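Local coordinates for uncharacterized protein (Sus scrofa, PDB 5BNF) that is the extracellular part of porcine CD38, a disulfide-rich member of the ADP-ribosyl cyclase family with a helical part and a parallel-sheet part, at residues V8-I13 with D43-K48; E212-L217 with I222-Q227; F95-T100 with N141-R146. All coordinates share one frame; numbering follows the deposited sequence.

Contact 1. Residues V8-I13 with D43-K48; sequences VDFQEI and DAFISK
Phe10 and Phe45 make the direct contact between these segments, ring against ring. The Phe10 CB leaves the first turn of helix 10-25 toward segment 43-48, and with CG anti to the backbone N (chi1 177°) the ring extends from the helix and presents one side to its partner. Along that side CD2 comes first, 4.1 Å from Phe45 CZ. CE2 goes further in, reaching 3.8 Å from Phe45 CZ and an equal 3.8 Å from Phe45 CE2, and so rests against one edge of the Phe45 ring, near its plane. The two rings are steeply inclined, with planes 74° apart and centroids separated by 5.8 Å, and the side chains run alongside one another with opposite headings. The touch is therefore apolar and local, confined to these few ring carbons. Phe45 opens a type II beta turn to Lys48. Backbone bonding in the turn is weak, but the extended lysine chain runs back past it: Lys48 NZ donates to Ala44 O at 2.8 Å, from above the carbonyl plane, with a weaker bond to Asp43 O. The amine thus ties the turn to the two carbonyls just before Phe45. Beyond the segments Trp111 meets both phenyl rings, and Phe41, one turn earlier in helix 34-45, packs edge-to-face with Phe10. Leu109 also touches Phe10, while Phe135 of helix 135-149 lies against Phe45, so the pair sits in a small aromatic core where the start of helix 10-25, the end of helix 34-45 and helix 135-149 converge.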
# COMPACT_ATOMS: atom_id res chain seq x y z
N VAL A 8 -14.58 12.10 -8.83
CA VAL A 8 -15.53 12.17 -9.93
C VAL A 8 -15.11 11.22 -11.04
O VAL A 8 -13.92 11.05 -11.30
CB VAL A 8 -15.62 13.59 -10.51
CG1 VAL A 8 -16.61 13.61 -11.67
CG2 VAL A 8 -16.04 14.57 -9.43
N ASP A 9 -16.10 10.61 -11.69
CA ASP A 9 -15.83 9.68 -12.78
C ASP A 9 -15.00 8.51 -12.29
O ASP A 9 -14.27 7.89 -13.06
CB ASP A 9 -15.10 10.39 -13.92
CG ASP A 9 -15.87 11.58 -14.44
OD1 ASP A 9 -17.09 11.44 -14.67
OD2 ASP A 9 -15.25 12.64 -14.64
N PHE A 10 -15.12 8.23 -11.00
CA PHE A 10 -14.38 7.14 -10.38
C PHE A 10 -14.37 5.88 -11.24
O PHE A 10 -13.32 5.30 -11.49
CB PHE A 10 -14.99 6.82 -9.01
CG PHE A 10 -14.34 5.66 -8.33
CD1 PHE A 10 -13.06 5.77 -7.81
CD2 PHE A 10 -14.97 4.42 -8.29
CE1 PHE A 10 -12.42 4.66 -7.26
CE2 PHE A 10 -14.33 3.31 -7.75
CZ PHE A 10 -13.05 3.44 -7.24
N GLN A 11 -15.55 5.47 -11.70
CA GLN A 11 -15.68 4.27 -12.52
C GLN A 11 -14.83 4.30 -13.79
O GLN A 11 -14.09 3.37 -14.07
CB GLN A 11 -17.14 4.05 -12.89
CG GLN A 11 -18.01 3.70 -11.70
CD GLN A 11 -18.63 4.92 -11.05
OE1 GLN A 11 -18.11 6.04 -11.16
NE2 GLN A 11 -19.74 4.70 -10.36
N GLU A 12 -14.96 5.37 -14.55
CA GLU A 12 -14.23 5.53 -15.80
C GLU A 12 -12.73 5.50 -15.55
O GLU A 12 -11.97 4.86 -16.29
CB GLU A 12 -14.60 6.86 -16.44
CG GLU A 12 -16.02 7.29 -16.12
CD GLU A 12 -16.27 8.73 -16.49
OE1 GLU A 12 -17.34 9.26 -16.12
OE2 GLU A 12 -15.40 9.33 -17.15
N ILE A 13 -12.30 6.19 -14.50
CA ILE A 13 -10.90 6.27 -14.15
C ILE A 13 -10.24 4.92 -13.89
O ILE A 13 -9.21 4.61 -14.48
CB ILE A 13 -10.68 7.18 -12.93
CG1 ILE A 13 -11.06 8.62 -13.30
CG2 ILE A 13 -9.24 7.09 -12.45
CD1 ILE A 13 -10.78 9.65 -12.21
N ASP A 43 -18.71 -3.05 -6.80
CA ASP A 43 -19.64 -3.90 -6.06
C ASP A 43 -19.29 -4.01 -4.59
O ASP A 43 -20.16 -4.25 -3.75
CB ASP A 43 -19.65 -5.30 -6.67
CG ASP A 43 -20.40 -5.35 -7.98
OD1 ASP A 43 -20.74 -4.27 -8.50
OD2 ASP A 43 -20.65 -6.47 -8.49
N ALA A 44 -18.01 -3.83 -4.29
CA ALA A 44 -17.52 -3.92 -2.93
C ALA A 44 -18.00 -2.83 -1.97
O ALA A 44 -18.07 -3.07 -0.77
CB ALA A 44 -15.99 -3.95 -2.95
N PHE A 45 -18.33 -1.66 -2.50
CA PHE A 45 -18.73 -0.55 -1.63
C PHE A 45 -20.02 0.19 -1.98
O PHE A 45 -20.67 0.76 -1.10
CB PHE A 45 -17.58 0.46 -1.56
CG PHE A 45 -17.40 1.25 -2.83
CD1 PHE A 45 -18.16 2.39 -3.07
CD2 PHE A 45 -16.45 0.87 -3.77
CE1 PHE A 45 -17.99 3.14 -4.23
CE2 PHE A 45 -16.26 1.62 -4.95
CZ PHE A 45 -17.03 2.76 -5.17
N ILE A 46 -20.36 0.21 -3.26
CA ILE A 46 -21.56 0.89 -3.73
C ILE A 46 -22.80 0.52 -2.91
O ILE A 46 -23.00 -0.65 -2.56
CB ILE A 46 -21.80 0.60 -5.23
CG1 ILE A 46 -21.96 1.91 -6.00
CG2 ILE A 46 -23.05 -0.24 -5.42
CD1 ILE A 46 -20.71 2.75 -6.05
N SER A 47 -23.60 1.53 -2.59
CA SER A 47 -24.83 1.37 -1.82
C SER A 47 -24.65 0.71 -0.46
O SER A 47 -25.56 0.05 0.04
CB SER A 47 -25.87 0.60 -2.63
OG SER A 47 -25.61 -0.79 -2.58
N LYS A 48 -23.48 0.88 0.14
CA LYS A 48 -23.21 0.32 1.47
C LYS A 48 -22.86 1.44 2.46
O LYS A 48 -22.40 2.51 2.07
CB LYS A 48 -22.05 -0.67 1.40
CG LYS A 48 -22.32 -1.91 0.58
CD LYS A 48 -21.10 -2.82 0.57
CE LYS A 48 -21.36 -4.10 -0.22
NZ LYS A 48 -20.12 -4.91 -0.41

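Contact 2. Residues E212-L217 with I222-Q227; sequences ELQLIL and IKFTCQ
Phe224 of strand 223-229 meets Leu213, Gln214 and Leu217, three residues on one side of helix 208-219. A chi1 of 175° swings its ring away from its own backbone N and across to the helix, where Gln214 CA lies 4.1 Å above one face, displaced toward the rim. Leu213 CD2 touches the far end of the ring, 3.6 Å from Phe224 CE1, its side chain running roughly perpendicular to the phenylalanine. Leu217 CD1 is modelled only 3.2 Å from Phe224 CD1, so close that the exact spacing is doubtful. Its other branch, Leu217 CD2, lies 3.9 Å from Ile222 CG2. Helix 208-219 is the connecting helix of a beta-alpha-beta unit between the parallel strands 186-194 and 223-229, and its segment runs nearly antiparallel to the outer strand, at 162° with the axes 8.3 Å apart. The turn between them is closed by Ile222 N, which donates to Leu217 O at 3.0 Å along a bent path. Further out, Val178 of helix 172-180 and Phe167 touch Leu213, and Leu189 of the adjacent strand 186-194 touches Phe224. Backbone bonds from Lys223 and Thr225 to that same strand fix the strand, and the Cys226-Cys205 disulfide ties it to the chain just ahead of the helix.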
# COMPACT_ATOMS: atom_id res chain seq x y z
N GLU A 212 14.16 -0.29 16.67
CA GLU A 212 12.86 -0.89 16.93
C GLU A 212 12.50 -1.81 15.78
O GLU A 212 11.91 -2.87 15.99
CB GLU A 212 11.78 0.18 17.08
CG GLU A 212 11.93 1.04 18.30
CD GLU A 212 10.78 2.02 18.44
OE1 GLU A 212 10.56 2.82 17.51
OE2 GLU A 212 10.11 1.98 19.50
N LEU A 213 12.87 -1.39 14.57
CA LEU A 213 12.60 -2.18 13.37
C LEU A 213 13.47 -3.44 13.38
O LEU A 213 13.00 -4.54 13.09
CB LEU A 213 12.90 -1.37 12.10
CG LEU A 213 12.91 -2.14 10.77
CD1 LEU A 213 11.58 -2.87 10.58
CD2 LEU A 213 13.16 -1.16 9.61
N GLN A 214 14.73 -3.26 13.72
CA GLN A 214 15.66 -4.37 13.79
C GLN A 214 15.18 -5.46 14.76
O GLN A 214 15.18 -6.64 14.43
CB GLN A 214 17.04 -3.85 14.21
CG GLN A 214 17.96 -4.91 14.79
CD GLN A 214 19.22 -5.09 13.98
OE1 GLN A 214 19.96 -4.14 13.74
NE2 GLN A 214 19.47 -6.32 13.55
N LEU A 215 14.75 -5.07 15.96
CA LEU A 215 14.27 -6.06 16.93
C LEU A 215 13.08 -6.83 16.39
O LEU A 215 12.94 -8.02 16.63
CB LEU A 215 13.92 -5.38 18.25
CG LEU A 215 15.05 -5.29 19.30
CD1 LEU A 215 16.41 -5.06 18.65
CD2 LEU A 215 14.71 -4.18 20.26
N ILE A 216 12.21 -6.15 15.66
CA ILE A 216 11.06 -6.82 15.07
C ILE A 216 11.57 -7.95 14.17
O ILE A 216 11.12 -9.08 14.27
CB ILE A 216 10.23 -5.86 14.21
CG1 ILE A 216 9.44 -4.90 15.11
CG2 ILE A 216 9.33 -6.66 13.28
CD1 ILE A 216 8.70 -3.80 14.35
N LEU A 217 12.51 -7.62 13.30
CA LEU A 217 13.07 -8.57 12.35
C LEU A 217 13.92 -9.69 12.95
O LEU A 217 13.83 -10.83 12.50
CB LEU A 217 13.88 -7.81 11.30
CG LEU A 217 12.98 -6.92 10.44
CD1 LEU A 217 13.79 -5.84 9.76
CD2 LEU A 217 12.25 -7.78 9.42
N ILE A 222 14.98 -12.99 10.76
CA ILE A 222 15.15 -12.37 9.45
C ILE A 222 16.31 -11.39 9.50
O ILE A 222 16.36 -10.52 10.37
CB ILE A 222 13.92 -11.59 9.01
CG1 ILE A 222 12.76 -12.56 8.73
CG2 ILE A 222 14.25 -10.75 7.77
CD1 ILE A 222 11.50 -11.87 8.28
N LYS A 223 17.24 -11.52 8.56
CA LYS A 223 18.39 -10.64 8.51
C LYS A 223 17.97 -9.20 8.22
O LYS A 223 16.99 -8.95 7.51
CB LYS A 223 19.39 -11.16 7.45
CG LYS A 223 19.87 -12.60 7.70
CD LYS A 223 20.80 -13.09 6.59
CE LYS A 223 21.27 -14.53 6.81
NZ LYS A 223 20.16 -15.51 6.91
N PHE A 224 18.71 -8.27 8.80
CA PHE A 224 18.44 -6.84 8.65
C PHE A 224 19.73 -6.05 8.46
O PHE A 224 20.76 -6.37 9.04
CB PHE A 224 17.73 -6.32 9.90
CG PHE A 224 17.50 -4.83 9.90
CD1 PHE A 224 16.52 -4.26 9.10
CD2 PHE A 224 18.27 -4.00 10.70
CE1 PHE A 224 16.31 -2.89 9.10
CE2 PHE A 224 18.06 -2.63 10.71
CZ PHE A 224 17.07 -2.07 9.91
N THR A 225 19.66 -5.01 7.63
CA THR A 225 20.79 -4.14 7.38
C THR A 225 20.23 -2.75 7.16
O THR A 225 19.11 -2.60 6.68
CB THR A 225 21.60 -4.56 6.12
OG1 THR A 225 20.75 -4.50 4.97
CG2 THR A 225 22.14 -5.98 6.29
N CYS A 226 21.00 -1.73 7.53
CA CYS A 226 20.59 -0.35 7.36
C CYS A 226 21.77 0.45 6.80
O CYS A 226 22.90 0.31 7.26
CB CYS A 226 20.16 0.22 8.70
SG CYS A 226 19.53 1.92 8.66
N GLN A 227 21.48 1.30 5.82
CA GLN A 227 22.50 2.10 5.19
C GLN A 227 21.95 3.50 5.01
O GLN A 227 20.74 3.68 4.90
CB GLN A 227 22.87 1.52 3.83
CG GLN A 227 24.24 0.88 3.76
CD GLN A 227 24.53 0.29 2.39
OE1 GLN A 227 23.87 -0.65 1.96
NE2 GLN A 227 25.52 0.86 1.71

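Contact 3. Residues F95-T100 with N141-R146; sequences FTLENT and NLLSKR
Leu97 and Leu143, which meet across this contact, are aliphatic, and the flat group lies to one side of them: the Arg146 guanidinium has Leu142 CD1 3.5 Å above one face, off centre, while its NE is engaged in a salt bridge with Glu149. The architecture is a short 3-10 segment, residues 97-99, packed by one leucine against helix 135-149. Leu97 points toward the helix, its chi1 of -175° carrying CG to the far side of CB from the backbone N, and its two methyls straddle neighbouring helix residues. CD1 presses on Leu143 CG at 3.4 Å, a close approach for two carbons, with Leu143 CD2 at 3.6 Å. CD2 turns instead to Ser144, 3.1 Å from its OG. That hydroxyl spends its proton on Trp140 O one turn back in its own helix, so the methyl meets an oxygen whose donor is already used. Met62 of helix 59-64 also touches Leu143, and Phe147 lies against both Leu97 and Thr100. The 3-10 turn is closed by Asn99 N bonding to Thr96 O at 2.8 Å. Thr100 is the N-cap of helix 101-106: its OG1 bonds with Gly103 N and also reaches back to Leu97 O at 2.8 Å, lying in the carbonyl plane with a C=O...OG1 angle of 154°.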
# COMPACT_ATOMS: atom_id res chain seq x y z
N PHE A 95 9.02 -3.13 -7.79
CA PHE A 95 7.65 -2.97 -7.34
C PHE A 95 7.34 -2.39 -5.97
O PHE A 95 7.67 -3.00 -4.94
CB PHE A 95 6.92 -4.31 -7.45
CG PHE A 95 6.84 -4.85 -8.85
CD1 PHE A 95 5.68 -4.67 -9.61
CD2 PHE A 95 7.91 -5.53 -9.41
CE1 PHE A 95 5.61 -5.17 -10.91
CE2 PHE A 95 7.85 -6.03 -10.70
CZ PHE A 95 6.69 -5.85 -11.46
N THR A 96 6.70 -1.23 -5.95
CA THR A 96 6.26 -0.61 -4.70
C THR A 96 4.76 -0.91 -4.76
O THR A 96 4.26 -1.27 -5.81
CB THR A 96 6.49 0.91 -4.69
OG1 THR A 96 5.76 1.52 -5.76
CG2 THR A 96 7.96 1.21 -4.84
N LEU A 97 4.03 -0.77 -3.65
CA LEU A 97 2.60 -1.08 -3.69
C LEU A 97 1.86 -0.39 -4.83
O LEU A 97 1.00 -0.99 -5.48
CB LEU A 97 1.94 -0.73 -2.34
CG LEU A 97 0.46 -1.12 -2.19
CD1 LEU A 97 0.23 -2.55 -2.61
CD2 LEU A 97 0.05 -0.94 -0.73
N GLU A 98 2.21 0.86 -5.11
CA GLU A 98 1.55 1.61 -6.18
C GLU A 98 1.91 1.16 -7.60
O GLU A 98 1.33 1.64 -8.57
CB GLU A 98 1.86 3.11 -6.05
CG GLU A 98 1.43 3.74 -4.74
CD GLU A 98 2.19 3.19 -3.56
OE1 GLU A 98 3.44 3.20 -3.61
OE2 GLU A 98 1.55 2.75 -2.59
N ASN A 99 2.88 0.25 -7.73
CA ASN A 99 3.25 -0.23 -9.06
C ASN A 99 2.56 -1.54 -9.41
O ASN A 99 2.71 -2.05 -10.52
CB ASN A 99 4.77 -0.38 -9.18
CG ASN A 99 5.51 0.94 -9.03
OD1 ASN A 99 5.16 1.93 -9.67
ND2 ASN A 99 6.54 0.95 -8.20
N THR A 100 1.79 -2.08 -8.47
CA THR A 100 1.06 -3.31 -8.72
C THR A 100 -0.24 -2.92 -9.38
O THR A 100 -0.63 -1.75 -9.35
CB THR A 100 0.74 -4.05 -7.41
OG1 THR A 100 -0.13 -3.24 -6.61
CG2 THR A 100 2.01 -4.34 -6.65
N ASN A 141 -5.25 -0.96 3.49
CA ASN A 141 -4.75 -1.76 4.59
C ASN A 141 -4.59 -3.20 4.16
O ASN A 141 -3.60 -3.85 4.49
CB ASN A 141 -5.71 -1.70 5.76
CG ASN A 141 -5.02 -1.34 7.05
OD1 ASN A 141 -4.23 -2.11 7.59
ND2 ASN A 141 -5.31 -0.14 7.55
N LEU A 142 -5.56 -3.70 3.40
CA LEU A 142 -5.53 -5.07 2.91
C LEU A 142 -4.49 -5.27 1.80
O LEU A 142 -3.78 -6.27 1.77
CB LEU A 142 -6.92 -5.47 2.40
CG LEU A 142 -7.05 -6.83 1.72
CD1 LEU A 142 -6.53 -7.93 2.65
CD2 LEU A 142 -8.50 -7.06 1.34
N LEU A 143 -4.41 -4.31 0.89
CA LEU A 143 -3.46 -4.38 -0.21
C LEU A 143 -2.05 -4.49 0.34
O LEU A 143 -1.25 -5.32 -0.11
CB LEU A 143 -3.58 -3.13 -1.09
CG LEU A 143 -3.04 -3.35 -2.51
CD1 LEU A 143 -3.74 -4.56 -3.11
CD2 LEU A 143 -3.27 -2.11 -3.37
N SER A 144 -1.75 -3.66 1.33
CA SER A 144 -0.44 -3.65 1.95
C SER A 144 -0.16 -4.98 2.61
O SER A 144 0.92 -5.55 2.45
CB SER A 144 -0.37 -2.53 2.98
OG SER A 144 -0.42 -1.27 2.34
N LYS A 145 -1.14 -5.50 3.35
CA LYS A 145 -0.98 -6.78 4.01
C LYS A 145 -0.65 -7.87 3.00
O LYS A 145 0.28 -8.65 3.21
CB LYS A 145 -2.25 -7.16 4.76
CG LYS A 145 -2.18 -8.52 5.42
CD LYS A 145 -2.43 -8.42 6.91
CE LYS A 145 -3.55 -9.36 7.33
NZ LYS A 145 -4.85 -9.00 6.70
N ARG A 146 -1.41 -7.93 1.92
CA ARG A 146 -1.18 -8.93 0.87
C ARG A 146 0.20 -8.75 0.25
O ARG A 146 0.94 -9.71 0.08
CB ARG A 146 -2.23 -8.82 -0.23
CG ARG A 146 -3.61 -9.35 0.13
CD ARG A 146 -3.60 -10.86 0.29
NE ARG A 146 -3.79 -11.27 1.68
CZ ARG A 146 -4.98 -11.42 2.26
NH1 ARG A 146 -5.05 -11.79 3.53
NH2 ARG A 146 -6.09 -11.22 1.56

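In the fold
Along the chain contact 1 closes first, contact 3 follows and contact 2 comes last, near the C-terminus. Contacts 1 and 2 lie on opposite sides of the chain's centre, their own centres about 40 Å apart, whereas contact 3 lies about 4 Å from that centre, about 20 Å from the centre of contact 1 and 21 Å from that of contact 2. Contact 1 belongs to the helical part, and contact 2 to an edge of the four-stranded parallel sheet. Helix 135-149 links the regions: it carries half of contact 3, borders contact 1 through Phe135 and touches helix 172-180, which also backs contact 2. This arrangement fits the two-part architecture of the ADP-ribosyl cyclase family.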